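Local coordinates for TIR protein (Paracoccus denitrificans PD1222, PDB 3H16), which is a bacterial TIR-domain protein, an alpha/beta module with a central parallel sheet, from a family known for signalling and immunity roles, at residues B[49-54]-B[72-77]; B[28-33]-B[86-91]. One frame throughout, in Å; residues are numbered along the deposited sequence.

Interaction 1 of 2, residues B[49-54]-B[72-77]; sequences EVWYDD and GSSRFG
Ser74 OG has two polar partners: it accepts the indole N-H of Trp51 and is hydrogen-bonded to Gly70 O in the last turn of helix 63-73. The Trp51 NE1 to Ser74 OG distance is 2.7 Å, with an almost straight N-H...O angle of 165°. The oxygen sits at the ring edge, only 7° out of the indole plane, where the N-H points directly at it. Trp51 reaches this spot because CG lies between the backbone N and the carbonyl carbon (chi1 66°), which carries the ring away from its strand toward the end of helix 63-73. Beyond the pyrrole part, the benzo rim meets Ser73: Ser73 CB lies 3.7 Å from Trp51 CZ2 and 4.0 Å from Trp51 CH2, approaching the ring obliquely. Ser73 OG is slightly farther off, 4.1 Å from Trp51 CH2, so this second contact is van der Waals packing beside the single polar bond. In the parallel sheet of the TIR domain, strand 21-28 runs between strands 50-57 and 74-81, and the indole spans it to reach the junction of helix 63-73 with strand 74-81. His21 stacks on Trp51 and Phe55 meets it edge-to-face, adding aromatic packing to the polar contact. Because Gly70 O can only accept, the hydroxyl of Ser74 is the donor in that bond, while its oxygen accepts from the indole. The hydroxyl is thereby used in both senses, which probably fixes its rotation, gives the indole N-H an acceptor and links strand 50-57 to the end of helix 63-73.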
ATOM      1  N   GLU B  49      -1.658  18.654   8.918  1.00 39.30           N
ATOM      2  CA  GLU B  49      -2.024  19.229  10.205  1.00 41.63           C
ATOM      3  C   GLU B  49      -1.789  18.055  11.158  1.00 39.88           C
ATOM      4  O   GLU B  49      -2.496  17.045  11.097  1.00 40.15           O
ATOM      5  CB  GLU B  49      -3.492  19.645  10.182  1.00 46.25           C
ATOM      6  CG  GLU B  49      -3.878  20.659  11.227  1.00 54.32           C
ATOM      7  CD  GLU B  49      -3.748  20.114  12.624  1.00 59.01           C
ATOM      8  OE1 GLU B  49      -4.237  18.989  12.861  1.00 61.47           O
ATOM      9  OE2 GLU B  49      -3.165  20.809  13.480  1.00 62.21           O
ATOM     10  N   VAL B  50      -0.793  18.193  12.031  1.00 35.51           N
ATOM     11  CA  VAL B  50      -0.411  17.118  12.937  1.00 31.09           C
ATOM     12  C   VAL B  50      -0.436  17.410  14.436  1.00 30.97           C
ATOM     13  O   VAL B  50       0.040  18.459  14.877  1.00 32.27           O
ATOM     14  CB  VAL B  50       1.034  16.651  12.610  1.00 27.73           C
ATOM     15  CG1 VAL B  50       1.357  15.354  13.338  1.00 21.09           C
ATOM     16  CG2 VAL B  50       1.208  16.498  11.118  1.00 24.40           C
ATOM     17  N   TRP B  51      -0.985  16.474  15.210  1.00 30.67           N
ATOM     18  CA  TRP B  51      -0.973  16.583  16.664  1.00 30.83           C
ATOM     19  C   TRP B  51      -0.494  15.245  17.219  1.00 32.11           C
ATOM     20  O   TRP B  51      -0.727  14.194  16.621  1.00 30.37           O
ATOM     21  CB  TRP B  51      -2.340  17.005  17.247  1.00 30.53           C
ATOM     22  CG  TRP B  51      -3.504  16.077  17.123  1.00 28.56           C
ATOM     23  CD1 TRP B  51      -3.769  15.226  16.101  1.00 30.61           C
ATOM     24  CD2 TRP B  51      -4.641  16.012  18.002  1.00 29.21           C
ATOM     25  NE1 TRP B  51      -4.999  14.636  16.279  1.00 29.26           N
ATOM     26  CE2 TRP B  51      -5.555  15.101  17.439  1.00 27.32           C
ATOM     27  CE3 TRP B  51      -4.974  16.640  19.211  1.00 29.24           C
ATOM     28  CZ2 TRP B  51      -6.785  14.794  18.040  1.00 27.80           C
ATOM     29  CZ3 TRP B  51      -6.197  16.335  19.812  1.00 27.91           C
ATOM     30  CH2 TRP B  51      -7.085  15.417  19.221  1.00 26.88           C
ATOM     31  N   TYR B  52       0.213  15.297  18.343  1.00 33.01           N
ATOM     32  CA  TYR B  52       0.766  14.094  18.957  1.00 35.67           C
ATOM     33  C   TYR B  52       1.209  14.305  20.407  1.00 36.57           C
ATOM     34  O   TYR B  52       1.553  13.347  21.095  1.00 39.13           O
ATOM     35  CB  TYR B  52       1.983  13.625  18.163  1.00 38.17           C
ATOM     36  CG  TYR B  52       3.092  14.649  18.151  1.00 37.90           C
ATOM     37  CD1 TYR B  52       3.035  15.748  17.294  1.00 37.85           C
ATOM     38  CD2 TYR B  52       4.175  14.548  19.026  1.00 38.17           C
ATOM     39  CE1 TYR B  52       4.026  16.725  17.305  1.00 39.35           C
ATOM     40  CE2 TYR B  52       5.178  15.522  19.047  1.00 39.08           C
ATOM     41  CZ  TYR B  52       5.095  16.609  18.180  1.00 40.51           C
ATOM     42  OH  TYR B  52       6.072  17.582  18.179  1.00 42.14           O
ATOM     43  N   ASP B  53       1.215  15.548  20.870  1.00 36.33           N
ATOM     44  CA  ASP B  53       1.651  15.820  22.226  1.00 34.59           C
ATOM     45  C   ASP B  53       0.885  15.034  23.293  1.00 35.39           C
ATOM     46  O   ASP B  53       1.480  14.553  24.258  1.00 30.29           O
ATOM     47  CB  ASP B  53       1.560  17.310  22.514  1.00 33.53           C
ATOM     48  CG  ASP B  53       2.208  17.675  23.823  1.00 37.32           C
ATOM     49  OD1 ASP B  53       3.422  17.418  23.967  1.00 38.23           O
ATOM     50  OD2 ASP B  53       1.504  18.210  24.709  1.00 39.73           O
ATOM     51  N   ASP B  54      -0.430  14.902  23.124  1.00 37.04           N
ATOM     52  CA  ASP B  54      -1.247  14.163  24.083  1.00 40.07           C
ATOM     53  C   ASP B  54      -1.428  12.731  23.626  1.00 39.71           C
ATOM     54  O   ASP B  54      -2.482  12.125  23.844  1.00 41.85           O
ATOM     55  CB  ASP B  54      -2.628  14.812  24.246  1.00 46.32           C
ATOM     56  CG  ASP B  54      -2.623  15.988  25.220  1.00 49.08           C
ATOM     57  OD1 ASP B  54      -3.723  16.479  25.539  1.00 51.65           O
ATOM     58  OD2 ASP B  54      -1.535  16.425  25.665  1.00 49.32           O
ATOM     59  N   GLY B  72     -11.107  10.178  16.675  1.00 40.67           N
ATOM     60  CA  GLY B  72     -12.316  10.971  16.804  1.00 45.29           C
ATOM     61  C   GLY B  72     -12.202  12.383  16.252  1.00 46.42           C
ATOM     62  O   GLY B  72     -13.217  13.024  15.977  1.00 49.32           O
ATOM     63  N   SER B  73     -10.974  12.869  16.081  1.00 44.73           N
ATOM     64  CA  SER B  73     -10.750  14.222  15.574  1.00 42.06           C
ATOM     65  C   SER B  73      -9.744  14.268  14.421  1.00 39.81           C
ATOM     66  O   SER B  73      -9.460  15.338  13.887  1.00 39.53           O
ATOM     67  CB  SER B  73     -10.238  15.120  16.702  1.00 42.63           C
ATOM     68  OG  SER B  73     -10.950  14.887  17.902  1.00 43.69           O
ATOM     69  N   SER B  74      -9.201  13.115  14.045  1.00 36.73           N
ATOM     70  CA  SER B  74      -8.221  13.058  12.969  1.00 34.49           C
ATOM     71  C   SER B  74      -8.725  12.203  11.831  1.00 35.74           C
ATOM     72  O   SER B  74      -9.638  11.397  12.003  1.00 34.26           O
ATOM     73  CB  SER B  74      -6.898  12.475  13.473  1.00 33.02           C
ATOM     74  OG  SER B  74      -6.464  13.111  14.663  1.00 32.96           O
ATOM     75  N   ARG B  75      -8.113  12.379  10.668  1.00 38.62           N
ATOM     76  CA  ARG B  75      -8.478  11.621   9.483  1.00 42.62           C
ATOM     77  C   ARG B  75      -7.766  10.279   9.516  1.00 40.00           C
ATOM     78  O   ARG B  75      -8.370   9.233   9.291  1.00 37.69           O
ATOM     79  CB  ARG B  75      -8.076  12.407   8.237  1.00 50.27           C
ATOM     80  CG  ARG B  75      -8.762  13.760   8.157  1.00 63.63           C
ATOM     81  CD  ARG B  75      -8.197  14.622   7.050  1.00 72.41           C
ATOM     82  NE  ARG B  75      -8.321  13.987   5.748  1.00 80.49           N
ATOM     83  CZ  ARG B  75      -7.937  14.552   4.614  1.00 85.05           C
ATOM     84  NH1 ARG B  75      -7.408  15.768   4.630  1.00 89.66           N
ATOM     85  NH2 ARG B  75      -8.075  13.900   3.469  1.00 88.06           N
ATOM     86  N   PHE B  76      -6.469  10.321   9.792  1.00 37.52           N
ATOM     87  CA  PHE B  76      -5.666   9.111   9.873  1.00 37.40           C
ATOM     88  C   PHE B  76      -4.804   9.183  11.124  1.00 34.96           C
ATOM     89  O   PHE B  76      -4.602  10.254  11.708  1.00 34.39           O
ATOM     90  CB  PHE B  76      -4.754   8.965   8.646  1.00 40.42           C
ATOM     91  CG  PHE B  76      -5.491   8.814   7.348  1.00 46.28           C
ATOM     92  CD1 PHE B  76      -6.213   7.651   7.068  1.00 49.19           C
ATOM     93  CD2 PHE B  76      -5.464   9.836   6.394  1.00 47.44           C
ATOM     94  CE1 PHE B  76      -6.901   7.501   5.849  1.00 50.28           C
ATOM     95  CE2 PHE B  76      -6.146   9.701   5.178  1.00 48.72           C
ATOM     96  CZ  PHE B  76      -6.867   8.531   4.904  1.00 49.91           C
ATOM     97  N   GLY B  77      -4.306   8.028  11.536  1.00 32.54           N
ATOM     98  CA  GLY B  77      -3.446   7.976  12.691  1.00 28.42           C
ATOM     99  C   GLY B  77      -2.215   7.217  12.272  1.00 27.09           C
ATOM    100  O   GLY B  77      -2.270   6.408  11.344  1.00 22.94           O
TER

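Interaction 2 of 2, residues B[28-33]-B[86-91]; sequences AWEDKA and FKKEWP
Trp29 meets Lys88 at the pyrrole end of its indole, where CD1 lies 4.2 Å from Lys88 CE in an oblique approach, the two side chains crossing at about a right angle. One face of the same ring carries Glu30 CG, 3.3 Å above the plane and over its centre. A second indole flanks the lysine at its root: Lys88 CB lies over one face of Trp90, displaced toward the rim. Between these aromatic groups the charged ends meet from opposite directions. Lys88 NZ forms a salt bridge with Glu30, 2.8 Å from OE1 through that oxygen's syn lone pair, and a weak hydrogen bond to Glu30 OE2 at 2.9 Å, so both carboxylate oxygens face the one ammonium, unequally bonded. Bends at chi2 (-71°) and chi4 (-55°) of Lys88 steer the ammonium to this position. In TIR domains the segment after the first strand leads into the first helix; here residues 28-33 make that passage, from strand 21-28 into helix 32-45. The partner segment follows helix 83-86, where Phe86 to Glu89 form a type I beta turn that presents Lys88 toward this passage. Ala28 CB packs 3.6 Å from Lys88 NZ, an apolar neighbour beside the charge. His84 O supplies a further acceptor for the ammonium, and Pro59 touches the lysine side chain. With Lys88 buried, the carboxylate and this carbonyl give its charge polar partners, probably favouring the protonated amine. Asp31 N bonds to Ala28 O at 2.7 Å, a tight turn just before helix 32-45 that probably helps to place Glu30.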
ATOM      1  N   ALA B  28       5.485   5.759  21.843  1.00 25.09           N
ATOM      2  CA  ALA B  28       5.959   5.560  23.214  1.00 27.02           C
ATOM      3  C   ALA B  28       6.695   6.849  23.612  1.00 28.61           C
ATOM      4  O   ALA B  28       7.500   7.371  22.836  1.00 30.43           O
ATOM      5  CB  ALA B  28       6.912   4.355  23.267  1.00 24.26           C
ATOM      6  N   TRP B  29       6.436   7.359  24.811  1.00 31.24           N
ATOM      7  CA  TRP B  29       7.059   8.613  25.232  1.00 33.50           C
ATOM      8  C   TRP B  29       8.542   8.739  24.895  1.00 34.48           C
ATOM      9  O   TRP B  29       9.008   9.801  24.478  1.00 35.53           O
ATOM     10  CB  TRP B  29       6.845   8.859  26.733  1.00 34.20           C
ATOM     11  CG  TRP B  29       7.743   8.089  27.639  1.00 36.78           C
ATOM     12  CD1 TRP B  29       7.465   6.904  28.263  1.00 37.03           C
ATOM     13  CD2 TRP B  29       9.064   8.462  28.052  1.00 39.15           C
ATOM     14  NE1 TRP B  29       8.529   6.519  29.043  1.00 37.84           N
ATOM     15  CE2 TRP B  29       9.525   7.455  28.934  1.00 38.81           C
ATOM     16  CE3 TRP B  29       9.904   9.549  27.767  1.00 38.80           C
ATOM     17  CZ2 TRP B  29      10.788   7.504  29.532  1.00 38.09           C
ATOM     18  CZ3 TRP B  29      11.163   9.597  28.364  1.00 38.57           C
ATOM     19  CH2 TRP B  29      11.589   8.580  29.235  1.00 38.74           C
ATOM     20  N   GLU B  30       9.282   7.654  25.066  1.00 34.63           N
ATOM     21  CA  GLU B  30      10.707   7.661  24.781  1.00 33.95           C
ATOM     22  C   GLU B  30      11.036   8.088  23.351  1.00 35.11           C
ATOM     23  O   GLU B  30      12.127   8.581  23.090  1.00 35.99           O
ATOM     24  CB  GLU B  30      11.293   6.274  25.062  1.00 33.57           C
ATOM     25  CG  GLU B  30      11.047   5.786  26.490  1.00 32.87           C
ATOM     26  CD  GLU B  30       9.861   4.844  26.603  1.00 33.59           C
ATOM     27  OE1 GLU B  30       8.801   5.116  26.001  1.00 29.21           O
ATOM     28  OE2 GLU B  30       9.986   3.824  27.310  1.00 35.88           O
ATOM     29  N   ASP B  31      10.102   7.904  22.422  1.00 34.86           N
ATOM     30  CA  ASP B  31      10.354   8.279  21.034  1.00 35.61           C
ATOM     31  C   ASP B  31       9.873   9.673  20.659  1.00 36.22           C
ATOM     32  O   ASP B  31      10.091  10.104  19.530  1.00 35.68           O
ATOM     33  CB  ASP B  31       9.728   7.270  20.064  1.00 32.13           C
ATOM     34  CG  ASP B  31      10.388   5.911  20.138  1.00 32.33           C
ATOM     35  OD1 ASP B  31      11.637   5.850  20.201  1.00 33.79           O
ATOM     36  OD2 ASP B  31       9.663   4.897  20.123  1.00 28.88           O
ATOM     37  N   LYS B  32       9.225  10.377  21.586  1.00 37.28           N
ATOM     38  CA  LYS B  32       8.738  11.724  21.290  1.00 40.54           C
ATOM     39  C   LYS B  32       9.878  12.679  20.987  1.00 44.07           C
ATOM     40  O   LYS B  32       9.930  13.289  19.916  1.00 42.52           O
ATOM     41  CB  LYS B  32       7.925  12.307  22.449  1.00 38.37           C
ATOM     42  CG  LYS B  32       7.556  13.774  22.215  1.00 36.97           C
ATOM     43  CD  LYS B  32       6.823  14.409  23.388  1.00 37.76           C
ATOM     44  CE  LYS B  32       5.323  14.157  23.331  1.00 38.76           C
ATOM     45  NZ  LYS B  32       4.583  14.895  24.396  1.00 38.13           N
ATOM     46  N   ALA B  33      10.784  12.803  21.946  1.00 52.17           N
ATOM     47  CA  ALA B  33      11.926  13.692  21.825  1.00 60.81           C
ATOM     48  C   ALA B  33      12.581  13.682  20.454  1.00 65.19           C
ATOM     49  O   ALA B  33      12.527  14.673  19.732  1.00 64.84           O
ATOM     50  CB  ALA B  33      12.961  13.346  22.893  1.00 64.09           C
ATOM     51  N   PHE B  86       7.229  -1.488  22.038  1.00 25.17           N
ATOM     52  CA  PHE B  86       7.033  -2.910  22.309  1.00 27.84           C
ATOM     53  C   PHE B  86       7.238  -3.246  23.784  1.00 29.63           C
ATOM     54  O   PHE B  86       6.499  -4.053  24.350  1.00 28.82           O
ATOM     55  CB  PHE B  86       7.980  -3.777  21.473  1.00 25.59           C
ATOM     56  CG  PHE B  86       7.729  -3.711  19.994  1.00 24.99           C
ATOM     57  CD1 PHE B  86       6.485  -3.339  19.498  1.00 24.20           C
ATOM     58  CD2 PHE B  86       8.726  -4.077  19.095  1.00 25.26           C
ATOM     59  CE1 PHE B  86       6.235  -3.335  18.118  1.00 25.61           C
ATOM     60  CE2 PHE B  86       8.488  -4.079  17.723  1.00 26.86           C
ATOM     61  CZ  PHE B  86       7.234  -3.707  17.234  1.00 27.97           C
ATOM     62  N   LYS B  87       8.233  -2.623  24.404  1.00 31.64           N
ATOM     63  CA  LYS B  87       8.524  -2.884  25.798  1.00 35.23           C
ATOM     64  C   LYS B  87       7.492  -2.338  26.764  1.00 34.77           C
ATOM     65  O   LYS B  87       7.717  -2.340  27.968  1.00 33.69           O
ATOM     66  CB  LYS B  87       9.910  -2.351  26.158  1.00 40.33           C
ATOM     67  CG  LYS B  87      11.035  -3.103  25.459  1.00 50.09           C
ATOM     68  CD  LYS B  87      12.388  -2.821  26.087  1.00 56.41           C
ATOM     69  CE  LYS B  87      13.483  -3.643  25.424  1.00 59.95           C
ATOM     70  NZ  LYS B  87      14.811  -3.374  26.036  1.00 63.09           N
ATOM     71  N   LYS B  88       6.359  -1.876  26.246  1.00 34.46           N
ATOM     72  CA  LYS B  88       5.308  -1.352  27.115  1.00 37.66           C
ATOM     73  C   LYS B  88       4.390  -2.478  27.603  1.00 43.43           C
ATOM     74  O   LYS B  88       3.595  -2.284  28.522  1.00 43.67           O
ATOM     75  CB  LYS B  88       4.474  -0.290  26.384  1.00 33.56           C
ATOM     76  CG  LYS B  88       5.193   1.026  26.104  1.00 29.35           C
ATOM     77  CD  LYS B  88       5.417   1.822  27.374  1.00 26.92           C
ATOM     78  CE  LYS B  88       6.231   3.063  27.107  1.00 24.32           C
ATOM     79  NZ  LYS B  88       7.489   2.682  26.443  1.00 25.59           N
ATOM     80  N   GLU B  89       4.500  -3.651  26.981  1.00 51.13           N
ATOM     81  CA  GLU B  89       3.690  -4.810  27.355  1.00 57.72           C
ATOM     82  C   GLU B  89       2.183  -4.577  27.229  1.00 54.26           C
ATOM     83  O   GLU B  89       1.457  -4.649  28.217  1.00 51.08           O
ATOM     84  CB  GLU B  89       3.996  -5.237  28.795  1.00 68.34           C
ATOM     85  CG  GLU B  89       5.405  -5.739  29.037  1.00 84.51           C
ATOM     86  CD  GLU B  89       5.545  -6.410  30.393  1.00 91.46           C
ATOM     87  OE1 GLU B  89       5.292  -5.746  31.421  1.00 92.10           O
ATOM     88  OE2 GLU B  89       5.902  -7.606  30.431  1.00 95.01           O
ATOM     89  N   TRP B  90       1.708  -4.301  26.024  1.00 50.67           N
ATOM     90  CA  TRP B  90       0.284  -4.080  25.848  1.00 46.69           C
ATOM     91  C   TRP B  90      -0.393  -5.433  25.745  1.00 47.07           C
ATOM     92  O   TRP B  90       0.122  -6.331  25.082  1.00 45.33           O
ATOM     93  CB  TRP B  90       0.000  -3.314  24.555  1.00 44.54           C
ATOM     94  CG  TRP B  90       0.832  -2.101  24.328  1.00 42.73           C
ATOM     95  CD1 TRP B  90       1.896  -1.985  23.483  1.00 41.98           C
ATOM     96  CD2 TRP B  90       0.655  -0.822  24.930  1.00 41.56           C
ATOM     97  NE1 TRP B  90       2.391  -0.708  23.516  1.00 42.41           N
ATOM     98  CE2 TRP B  90       1.649   0.030  24.399  1.00 41.42           C
ATOM     99  CE3 TRP B  90      -0.248  -0.307  25.867  1.00 41.20           C
ATOM    100  CZ2 TRP B  90       1.768   1.369  24.772  1.00 40.34           C
ATOM    101  CZ3 TRP B  90      -0.132   1.026  26.238  1.00 42.40           C
ATOM    102  CH2 TRP B  90       0.872   1.850  25.689  1.00 40.85           C
ATOM    103  N   PRO B  91      -1.551  -5.604  26.403  1.00 49.04           N
ATOM    104  CA  PRO B  91      -2.275  -6.881  26.345  1.00 49.87           C
ATOM    105  C   PRO B  91      -2.833  -7.014  24.929  1.00 50.33           C
ATOM    106  O   PRO B  91      -2.969  -6.009  24.225  1.00 52.57           O
ATOM    107  CB  PRO B  91      -3.390  -6.699  27.371  1.00 51.66           C
ATOM    108  CG  PRO B  91      -2.835  -5.666  28.322  1.00 51.46           C
ATOM    109  CD  PRO B  91      -2.161  -4.700  27.390  1.00 50.19           C
TER

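The two interactions lie about 18 Å apart, centre to centre, at different ends of one parallel sheet. Interaction 1 sits where strands 50-57 and 74-81 begin, whereas interaction 2 lies at the end of strand 21-28 and past that of 74-81. Along the chain the segments come in the order 28-33, 49-54, 72-77 and 86-91, so interaction 2 encloses interaction 1. Between helix 32-45 and the following strand 50-57, a 2.8 Å salt bridge from Lys32 NZ to Asp53 OD1 links segments 28-33 and 49-54. One contact ties strand 50-57 to the helix 63-73/strand 74-81 junction; the other ties the loop after strand 21-28 to that after helix 83-86.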